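Local atomic coordinates of HcgC (Methanococcus maripaludis S2, PDB entry 5O4J), a protein that catalyses, as a SAM-dependent C-methyltransferase, the methylation of a pyridinol, a step in making the iron-guanylylpyridinol cofactor of [Fe]-hydrogenase. Residues Thr11-Ile16 and Leu225-Ile230; Asp183-Ser188 and Pro203-Phe208; Ser197-Ile202 and Thr231-Asp236. One frame throughout, in Å; residues are numbered along the deposited sequence.

Contact 1 (Thr11-Ile16 and Leu225-Ile230); sequences TTRSKI and LNMSAI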
loop_
_atom_site.group_PDB
_atom_site.type_symbol
_atom_site.label_atom_id
_atom_site.label_comp_id
_atom_site.label_asym_id
_atom_site.label_seq_id
_atom_site.Cartn_x
_atom_site.Cartn_y
_atom_site.Cartn_z
ATOM N N THR A 11 8.332 -20.725 12.926
ATOM C CA THR A 11 8.896 -20.375 11.629
ATOM C C THR A 11 8.244 -21.256 10.580
ATOM O O THR A 11 8.326 -22.484 10.660
ATOM C CB THR A 11 10.410 -20.563 11.604
ATOM O OG1 THR A 11 11.005 -19.719 12.592
ATOM C CG2 THR A 11 10.963 -20.225 10.210
ATOM N N THR A 12 7.628 -20.629 9.587
ATOM C CA THR A 12 6.883 -21.332 8.554
ATOM C C THR A 12 7.473 -20.971 7.198
ATOM O O THR A 12 7.513 -19.797 6.832
ATOM C CB THR A 12 5.403 -20.957 8.613
ATOM O OG1 THR A 12 4.915 -21.182 9.942
ATOM C CG2 THR A 12 4.593 -21.803 7.618
ATOM N N ARG A 13 7.913 -21.979 6.454
ATOM C CA ARG A 13 8.356 -21.803 5.078
ATOM C C ARG A 13 7.228 -22.203 4.136
ATOM O O ARG A 13 6.569 -23.227 4.337
ATOM C CB ARG A 13 9.592 -22.650 4.785
ATOM C CG ARG A 13 10.846 -22.240 5.555
ATOM C CD ARG A 13 12.014 -23.193 5.288
ATOM N NE ARG A 13 11.976 -23.779 3.946
ATOM C CZ ARG A 13 12.926 -24.553 3.428
ATOM N NH1 ARG A 13 14.017 -24.844 4.126
ATOM N NH2 ARG A 13 12.778 -25.032 2.200
ATOM N N SER A 14 7.000 -21.393 3.109
ATOM C CA SER A 14 5.917 -21.693 2.185
ATOM C C SER A 14 6.209 -22.979 1.421
ATOM O O SER A 14 7.356 -23.277 1.073
ATOM C CB SER A 14 5.684 -20.537 1.206
ATOM O OG SER A 14 6.799 -20.285 0.351
ATOM N N LYS A 15 5.154 -23.758 1.185
ATOM C CA LYS A 15 5.288 -24.912 0.304
ATOM C C LYS A 15 5.571 -24.474 -1.123
ATOM O O LYS A 15 6.364 -25.108 -1.828
ATOM C CB LYS A 15 4.028 -25.773 0.362
ATOM C CG LYS A 15 3.791 -26.424 1.712
ATOM C CD LYS A 15 2.418 -27.062 1.773
ATOM C CE LYS A 15 2.165 -27.672 3.136
ATOM N NZ LYS A 15 3.056 -28.851 3.322
ATOM N N ILE A 16 4.921 -23.402 -1.568
ATOM C CA ILE A 16 5.172 -22.862 -2.898
ATOM C C ILE A 16 6.604 -22.348 -2.975
ATOM O O ILE A 16 7.024 -21.519 -2.160
ATOM C CB ILE A 16 4.148 -21.762 -3.220
ATOM C CG1 ILE A 16 2.787 -22.395 -3.526
ATOM C CG2 ILE A 16 4.610 -20.868 -4.388
ATOM C CD1 ILE A 16 1.634 -21.437 -3.359
ATOM N N LEU A 225 16.132 -21.173 -7.432
ATOM C CA LEU A 225 14.677 -21.164 -7.550
ATOM C C LEU A 225 14.031 -22.255 -6.712
ATOM O O LEU A 225 12.839 -22.164 -6.410
ATOM C CB LEU A 225 14.254 -21.332 -9.012
ATOM C CG LEU A 225 14.725 -20.287 -10.030
ATOM C CD1 LEU A 225 14.099 -20.602 -11.371
ATOM C CD2 LEU A 225 14.378 -18.886 -9.583
ATOM N N ASN A 226 14.794 -23.275 -6.326
ATOM C CA ASN A 226 14.272 -24.419 -5.580
ATOM C C ASN A 226 14.265 -24.121 -4.078
ATOM O O ASN A 226 14.867 -24.821 -3.262
ATOM C CB ASN A 226 15.111 -25.654 -5.892
ATOM C CG ASN A 226 14.461 -26.937 -5.426
ATOM O OD1 ASN A 226 13.240 -27.025 -5.324
ATOM N ND2 ASN A 226 15.282 -27.946 -5.147
ATOM N N MET A 227 13.588 -23.034 -3.736
ATOM C CA MET A 227 13.570 -22.472 -2.394
ATOM C C MET A 227 12.176 -21.921 -2.140
ATOM O O MET A 227 11.547 -21.379 -3.053
ATOM C CB MET A 227 14.620 -21.358 -2.243
ATOM C CG MET A 227 14.547 -20.560 -0.948
ATOM S SD MET A 227 14.682 -21.597 0.521
ATOM C CE MET A 227 14.432 -20.390 1.823
ATOM N N SER A 228 11.700 -22.069 -0.903
ATOM C CA SER A 228 10.416 -21.510 -0.508
ATOM C C SER A 228 10.359 -20.037 -0.884
ATOM O O SER A 228 11.306 -19.288 -0.647
ATOM C CB SER A 228 10.208 -21.646 1.005
ATOM O OG SER A 228 10.082 -22.996 1.404
ATOM N N ALA A 229 9.223 -19.610 -1.445
ATOM C CA ALA A 229 9.081 -18.205 -1.811
ATOM C C ALA A 229 9.108 -17.303 -0.581
ATOM O O ALA A 229 9.659 -16.198 -0.631
ATOM C CB ALA A 229 7.799 -17.974 -2.612
ATOM N N ILE A 230 8.512 -17.742 0.522
ATOM C CA ILE A 230 8.328 -16.896 1.699
ATOM C C ILE A 230 8.593 -17.690 2.964
ATOM O O ILE A 230 8.204 -18.853 3.075
ATOM C CB ILE A 230 6.910 -16.291 1.745
ATOM C CG1 ILE A 230 6.727 -15.343 0.557
ATOM C CG2 ILE A 230 6.692 -15.517 3.041
ATOM C CD1 ILE A 230 5.332 -14.783 0.390
#
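Ser14 and Ser228 face each other where strand 10-13 of the four-stranded antiparallel sheet runs out and the loop ahead of strand 230-234 crosses it, and each hydroxyl reaches over to the other's side. Ser228 OG gives its hydrogen to Ser14 O, in the carbonyl plane, at 2.8 Å. Ser228 OG in turn accepts from Arg13: NE points at it from 3.3 Å, with the hydroxyl close to the guanidinium plane, and NH2 adds a weak bond. Arg13 can do this because its chain bends at chi3 (31°), which turns the guanidinium back over the loop; Met227 SD lies over one face of it, toward the rim. Ser14 OG sits between its own N and carbonyl carbon (chi1 64°), a position from which it donates to Ile16 O and accepts from Ile230 N at 3.1 Å. The backbone pairing of the two strands ends with Ser14 N to Ile230 O, 2.8 Å. Helix 239-251 lies against Ser14, and Glu243 of that helix takes the N-H groups of Lys15 and Ile16. Ile16 O has two donors, Ser14 OG and, in a nearly straight bond of 3.0 Å, Ala229 N.

Contact 2 (Asp183-Ser188 and Pro203-Phe208); sequences DIIMDS and PNLKYF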
loop_
_atom_site.group_PDB
_atom_site.type_symbol
_atom_site.label_atom_id
_atom_site.label_comp_id
_atom_site.label_asym_id
_atom_site.label_seq_id
_atom_site.Cartn_x
_atom_site.Cartn_y
_atom_site.Cartn_z
ATOM N N ASP A 183 7.030 -9.423 -7.992
ATOM C CA ASP A 183 5.891 -8.641 -7.530
ATOM C C ASP A 183 4.841 -9.522 -6.854
ATOM O O ASP A 183 4.203 -9.103 -5.885
ATOM C CB ASP A 183 5.298 -7.872 -8.702
ATOM C CG ASP A 183 6.181 -6.738 -9.161
ATOM O OD1 ASP A 183 7.152 -6.371 -8.457
ATOM O OD2 ASP A 183 5.893 -6.191 -10.246
ATOM N N ILE A 184 4.631 -10.737 -7.369
ATOM C CA ILE A 184 3.757 -11.699 -6.708
ATOM C C ILE A 184 4.228 -11.932 -5.283
ATOM O O ILE A 184 3.439 -11.919 -4.328
ATOM C CB ILE A 184 3.715 -13.015 -7.507
ATOM C CG1 ILE A 184 2.898 -12.830 -8.782
ATOM C CG2 ILE A 184 3.131 -14.166 -6.670
ATOM C CD1 ILE A 184 3.132 -13.921 -9.818
ATOM N N ILE A 185 5.527 -12.159 -5.118
ATOM C CA ILE A 185 6.049 -12.444 -3.792
ATOM C C ILE A 185 5.940 -11.215 -2.891
ATOM O O ILE A 185 5.535 -11.323 -1.726
ATOM C CB ILE A 185 7.493 -12.980 -3.902
ATOM C CG1 ILE A 185 7.463 -14.377 -4.537
ATOM C CG2 ILE A 185 8.147 -13.029 -2.531
ATOM C CD1 ILE A 185 8.824 -14.949 -4.916
ATOM N N MET A 186 6.283 -10.028 -3.413
ATOM C CA MET A 186 6.235 -8.814 -2.600
ATOM C C MET A 186 4.812 -8.493 -2.154
ATOM O O MET A 186 4.574 -8.176 -0.979
ATOM C CB MET A 186 6.828 -7.645 -3.382
ATOM C CG MET A 186 8.315 -7.760 -3.627
ATOM S SD MET A 186 9.316 -7.761 -2.122
ATOM C CE MET A 186 9.182 -6.032 -1.691
ATOM N N ASP A 187 3.844 -8.565 -3.077
ATOM C CA ASP A 187 2.464 -8.296 -2.697
ATOM C C ASP A 187 1.970 -9.346 -1.701
ATOM O O ASP A 187 1.239 -9.026 -0.761
ATOM C CB ASP A 187 1.565 -8.256 -3.938
ATOM C CG ASP A 187 1.632 -6.920 -4.674
ATOM O OD1 ASP A 187 2.187 -5.958 -4.115
ATOM O OD2 ASP A 187 1.111 -6.825 -5.808
ATOM N N SER A 188 2.388 -10.599 -1.876
ATOM C CA SER A 188 2.008 -11.641 -0.929
ATOM C C SER A 188 2.562 -11.349 0.457
ATOM O O SER A 188 1.843 -11.467 1.452
ATOM C CB SER A 188 2.488 -13.004 -1.424
ATOM O OG SER A 188 1.853 -13.369 -2.631
ATOM N N PRO A 203 10.513 -12.276 2.176
ATOM C CA PRO A 203 10.552 -12.765 0.794
ATOM C C PRO A 203 11.930 -13.338 0.516
ATOM O O PRO A 203 12.942 -12.663 0.711
ATOM C CB PRO A 203 10.286 -11.510 -0.034
ATOM C CG PRO A 203 10.855 -10.386 0.804
ATOM C CD PRO A 203 10.814 -10.835 2.252
ATOM N N ASN A 204 11.975 -14.595 0.090
ATOM C CA ASN A 204 13.256 -15.257 -0.146
ATOM C C ASN A 204 13.752 -14.900 -1.541
ATOM O O ASN A 204 13.856 -15.736 -2.443
ATOM C CB ASN A 204 13.119 -16.749 0.055
ATOM C CG ASN A 204 12.960 -17.092 1.501
ATOM O OD1 ASN A 204 13.741 -16.632 2.332
ATOM N ND2 ASN A 204 11.921 -17.858 1.830
ATOM N N LEU A 205 14.091 -13.620 -1.686
ATOM C CA LEU A 205 14.464 -13.045 -2.965
ATOM C C LEU A 205 15.936 -12.661 -2.988
ATOM O O LEU A 205 16.558 -12.386 -1.956
ATOM C CB LEU A 205 13.605 -11.820 -3.279
ATOM C CG LEU A 205 12.134 -12.131 -3.548
ATOM C CD1 LEU A 205 11.306 -10.863 -3.634
ATOM C CD2 LEU A 205 12.021 -12.916 -4.853
ATOM N N LYS A 206 16.475 -12.654 -4.198
ATOM C CA LYS A 206 17.813 -12.153 -4.480
ATOM C C LYS A 206 17.842 -11.806 -5.958
ATOM O O LYS A 206 16.856 -11.980 -6.680
ATOM C CB LYS A 206 18.888 -13.177 -4.123
ATOM C CG LYS A 206 18.780 -14.457 -4.949
ATOM C CD LYS A 206 20.003 -15.353 -4.788
ATOM C CE LYS A 206 21.187 -14.795 -5.573
ATOM N NZ LYS A 206 22.443 -15.502 -5.248
ATOM N N TYR A 207 18.981 -11.299 -6.410
ATOM C CA TYR A 207 19.122 -10.892 -7.803
ATOM C C TYR A 207 19.449 -12.130 -8.642
ATOM O O TYR A 207 20.583 -12.357 -9.072
ATOM C CB TYR A 207 20.176 -9.801 -7.909
ATOM C CG TYR A 207 20.429 -9.309 -9.305
ATOM C CD1 TYR A 207 19.385 -8.874 -10.109
ATOM C CD2 TYR A 207 21.711 -9.252 -9.813
ATOM C CE1 TYR A 207 19.623 -8.415 -11.401
ATOM C CE2 TYR A 207 21.956 -8.802 -11.098
ATOM C CZ TYR A 207 20.912 -8.384 -11.880
ATOM O OH TYR A 207 21.164 -7.927 -13.148
ATOM N N PHE A 208 18.418 -12.972 -8.828
ATOM C CA PHE A 208 18.586 -14.218 -9.572
ATOM C C PHE A 208 19.127 -13.960 -10.967
ATOM O O PHE A 208 19.856 -14.782 -11.531
ATOM C CB PHE A 208 17.252 -14.956 -9.716
ATOM C CG PHE A 208 16.548 -15.235 -8.426
ATOM C CD1 PHE A 208 16.961 -16.253 -7.589
ATOM C CD2 PHE A 208 15.429 -14.498 -8.078
ATOM C CE1 PHE A 208 16.287 -16.511 -6.408
ATOM C CE2 PHE A 208 14.754 -14.746 -6.905
ATOM C CZ PHE A 208 15.178 -15.749 -6.068
#
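Ile185 turns CG1 beside its backbone N (chi1 -69°) and extends it (chi2 171°), which separates its two methyl ends: CG2 meets Pro203, while CD1 runs on to Leu205. In Met186, the next residue of the helix, chi2 (-63°) instead holds SD back near the helix, where it meets Pro203 CG and Leu205 CD1. The tightest touch is Ile185 CG2 on Pro203 CB, 3.6 Å, where the two side chains meet at a slant. Ile185 and Leu205 run alongside each other with opposed directions, CD1 of Ile185 3.8 Å from CD2 of Leu205. CD1 of Leu205 rests against both Met186 SD, at 4.0 Å, and Ile185 CG2. All of this is apolar packing of helix 177-193 against the segment that leaves strand 198-203 for helix 208-213, a segment kinked by inverse gamma turns at Asn204 and Tyr207. The first of these turns lies between Pro203 and Leu205, both of whose side chains face the helix, while Asn204 points away from it. The subunit interface adjoins this core: Met186 of the second subunit packs on Met186 and Pro203, and Pro203 of that subunit on Leu205. CD2 of Leu205 also meets the edge of the Phe208 ring in its plane, and Lys206 CG lies over one face, away from the ring centre.

Contact 3 (Ser197-Ile202 and Thr231-Asp236); sequences SVLYTI and TVSSID. With 9KH (6-carboxy methyl-4-hydroxy-2-pyridinol), chain K.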
loop_
_atom_site.group_PDB
_atom_site.type_symbol
_atom_site.label_atom_id
_atom_site.label_comp_id
_atom_site.label_asym_id
_atom_site.label_seq_id
_atom_site.Cartn_x
_atom_site.Cartn_y
_atom_site.Cartn_z
ATOM N N SER A 197 -0.751 -12.452 14.466
ATOM C CA SER A 197 0.366 -13.098 15.162
ATOM C C SER A 197 1.658 -13.119 14.345
ATOM O O SER A 197 2.675 -13.573 14.871
ATOM C CB SER A 197 0.052 -14.535 15.599
ATOM O OG SER A 197 0.340 -15.470 14.581
ATOM N N VAL A 198 1.665 -12.658 13.095
ATOM C CA VAL A 198 2.916 -12.603 12.346
ATOM C C VAL A 198 3.795 -11.506 12.928
ATOM O O VAL A 198 3.336 -10.381 13.160
ATOM C CB VAL A 198 2.651 -12.372 10.851
ATOM C CG1 VAL A 198 3.967 -12.099 10.097
ATOM C CG2 VAL A 198 1.920 -13.574 10.257
ATOM N N LEU A 199 5.063 -11.849 13.196
ATOM C CA LEU A 199 6.073 -10.881 13.616
ATOM C C LEU A 199 6.722 -10.213 12.412
ATOM O O LEU A 199 6.830 -8.985 12.348
ATOM C CB LEU A 199 7.146 -11.578 14.442
ATOM C CG LEU A 199 6.783 -12.073 15.841
ATOM C CD1 LEU A 199 5.746 -13.172 15.782
ATOM C CD2 LEU A 199 8.027 -12.595 16.547
ATOM N N TYR A 200 7.208 -11.011 11.473
ATOM C CA TYR A 200 7.766 -10.449 10.249
ATOM C C TYR A 200 7.709 -11.512 9.168
ATOM O O TYR A 200 7.517 -12.698 9.450
ATOM C CB TYR A 200 9.195 -9.924 10.457
ATOM C CG TYR A 200 10.260 -10.963 10.785
ATOM C CD1 TYR A 200 10.895 -11.683 9.778
ATOM C CD2 TYR A 200 10.644 -11.198 12.090
ATOM C CE1 TYR A 200 11.877 -12.627 10.069
ATOM C CE2 TYR A 200 11.624 -12.143 12.397
ATOM C CZ TYR A 200 12.235 -12.846 11.381
ATOM O OH TYR A 200 13.209 -13.766 11.667
ATOM N N THR A 201 7.856 -11.057 7.922
ATOM C CA THR A 201 7.622 -11.863 6.729
ATOM C C THR A 201 8.779 -11.659 5.763
ATOM O O THR A 201 9.037 -10.529 5.330
ATOM C CB THR A 201 6.296 -11.486 6.060
ATOM O OG1 THR A 201 5.224 -11.591 7.003
ATOM C CG2 THR A 201 5.999 -12.404 4.871
ATOM N N ILE A 202 9.454 -12.746 5.413
ATOM C CA ILE A 202 10.667 -12.705 4.601
ATOM C C ILE A 202 10.319 -13.132 3.180
ATOM O O ILE A 202 9.939 -14.296 2.977
ATOM C CB ILE A 202 11.763 -13.618 5.167
ATOM C CG1 ILE A 202 12.208 -13.149 6.552
ATOM C CG2 ILE A 202 12.929 -13.736 4.189
ATOM C CD1 ILE A 202 12.955 -11.831 6.566
ATOM N N THR A 231 9.229 -17.037 3.930
ATOM C CA THR A 231 9.407 -17.562 5.276
ATOM C C THR A 231 8.784 -16.586 6.267
ATOM O O THR A 231 8.998 -15.374 6.169
ATOM C CB THR A 231 10.892 -17.777 5.571
ATOM O OG1 THR A 231 11.418 -18.712 4.625
ATOM C CG2 THR A 231 11.106 -18.305 6.985
ATOM N N VAL A 232 7.983 -17.107 7.194
ATOM C CA VAL A 232 7.221 -16.274 8.112
ATOM C C VAL A 232 7.599 -16.612 9.545
ATOM O O VAL A 232 7.784 -17.786 9.888
ATOM C CB VAL A 232 5.702 -16.452 7.912
ATOM C CG1 VAL A 232 4.967 -15.376 8.693
ATOM C CG2 VAL A 232 5.340 -16.410 6.442
ATOM N N SER A 233 7.668 -15.581 10.381
ATOM C CA SER A 233 7.824 -15.708 11.827
ATOM C C SER A 233 6.513 -15.276 12.480
ATOM O O SER A 233 6.032 -14.162 12.234
ATOM C CB SER A 233 8.995 -14.857 12.320
ATOM O OG SER A 233 9.166 -14.959 13.727
ATOM N N SER A 234 5.911 -16.159 13.281
ATOM C CA SER A 234 4.607 -15.871 13.864
ATOM C C SER A 234 4.426 -16.619 15.183
ATOM O O SER A 234 5.088 -17.625 15.454
ATOM C CB SER A 234 3.477 -16.249 12.899
ATOM O OG SER A 234 3.422 -17.649 12.697
ATOM N N ILE A 235 3.478 -16.136 15.989
ATOM C CA ILE A 235 3.141 -16.843 17.221
ATOM C C ILE A 235 2.248 -18.031 16.921
ATOM O O ILE A 235 2.410 -19.106 17.507
ATOM C CB ILE A 235 2.456 -15.901 18.226
ATOM C CG1 ILE A 235 3.256 -14.612 18.431
ATOM C CG2 ILE A 235 2.215 -16.629 19.562
ATOM C CD1 ILE A 235 4.667 -14.815 18.925
ATOM N N ASP A 236 1.284 -17.849 16.024
ATOM C CA ASP A 236 0.267 -18.840 15.718
ATOM C C ASP A 236 0.472 -19.414 14.324
ATOM O O ASP A 236 1.247 -18.902 13.510
ATOM C CB ASP A 236 -1.129 -18.226 15.849
ATOM C CG ASP A 236 -1.420 -17.746 17.257
ATOM O OD1 ASP A 236 -0.899 -18.358 18.215
ATOM O OD2 ASP A 236 -2.166 -16.762 17.409
HETATM C C2 9KH K . 11.423 -11.314 20.079
HETATM C C3 9KH K . 11.375 -10.663 18.858
HETATM C C4 9KH K . 11.419 -11.399 17.689
HETATM C C6 9KH K . 11.551 -13.400 18.907
HETATM O O1 9KH K . 11.383 -10.594 21.231
HETATM N N5 9KH K . 11.500 -12.740 17.727
HETATM C C7 9KH K . 11.516 -12.700 20.108
HETATM O O8 9KH K . 11.636 -14.756 18.900
HETATM C C9 9KH K . 11.273 -9.161 18.806
HETATM C C10 9KH K . 11.357 -10.700 16.355
HETATM C C12 9KH K . 12.683 -10.075 15.988
HETATM O O13 9KH K . 12.631 -9.047 15.294
HETATM O O14 9KH K . 13.756 -10.605 16.358
#
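Leu199 and Tyr200 both face Ser233, making a classic beta bulge in the antiparallel pairing of strands 198-203 and 230-234. Ser233 O takes a 2.7 Å bond from Leu199 N and a weak one from Tyr200 N. The bulge changes the register by one residue between the Val198-Ser234 and Tyr200-Ser233 pairs. Tyr200 has its ring between its own N and carbonyl carbon (chi1 66°), folding it back over the neighbouring strand; Ser233 CB lies over one face in a CH-pi contact, 3.9 Å from the ring centroid and 16° off the normal. Ile202 CG1 lies in plane at the ring's edge, and the phenol oxygen hydrogen-bonds to Glu209 of the second subunit. Leu199 carries CG beside its backbone N (chi1 -70°) and splits its methyls: CD1 packs on Ile235 CD1 at 3.7 Å and over Ser234 CA, whereas CD2 touches N5 of the bound pyridinol, also at 3.7 Å. The pocket is shared between subunits, because Thr179 and Ile115 of the second subunit hydrogen-bond the ligand. On the sheet face that carries Val198, Thr201 and Val232, the two valines meet CG1 to CG1, nearly perpendicular, and helix 177-193 covers this face (Asn193 on Val198, Ile192 on Val232); Thr201 lies alongside Val232 and turns its hydroxyl to Asn193. At the strand ends, Ser197 O accepts Ile235 N from above its carbonyl plane, and Ser197 OG accepts Asp236 N at 2.9 Å. Ser234 OG then donates to Asp236 O, 2.6 Å away in the carbonyl plane.

Overall arrangement
From the N terminus, strand 10-13 is reached first, and contact 1 closes a loop of 208 residues by bringing its end to the approach of strand 230-234. Within that long loop lies contact 2, whose 14-residue loop runs from helix 177-193 to the segment after strand 198-203. Contact 3 starts at 197-202, inside the span of contact 2, and ends at 231-236, beyond contact 1, so it crosses both. Contacts 1 and 3 tie neighbouring strands of one antiparallel sheet, with Thr12 O hydrogen-bonded to Val232 N; contact 2 joins the helix to this sheet's edge. Asn204 links all three, its ND2 meeting Ser228 O and Thr231 OG1. Contacts 2 and 3 meet the second subunit broadly, contact 1 only through Thr11.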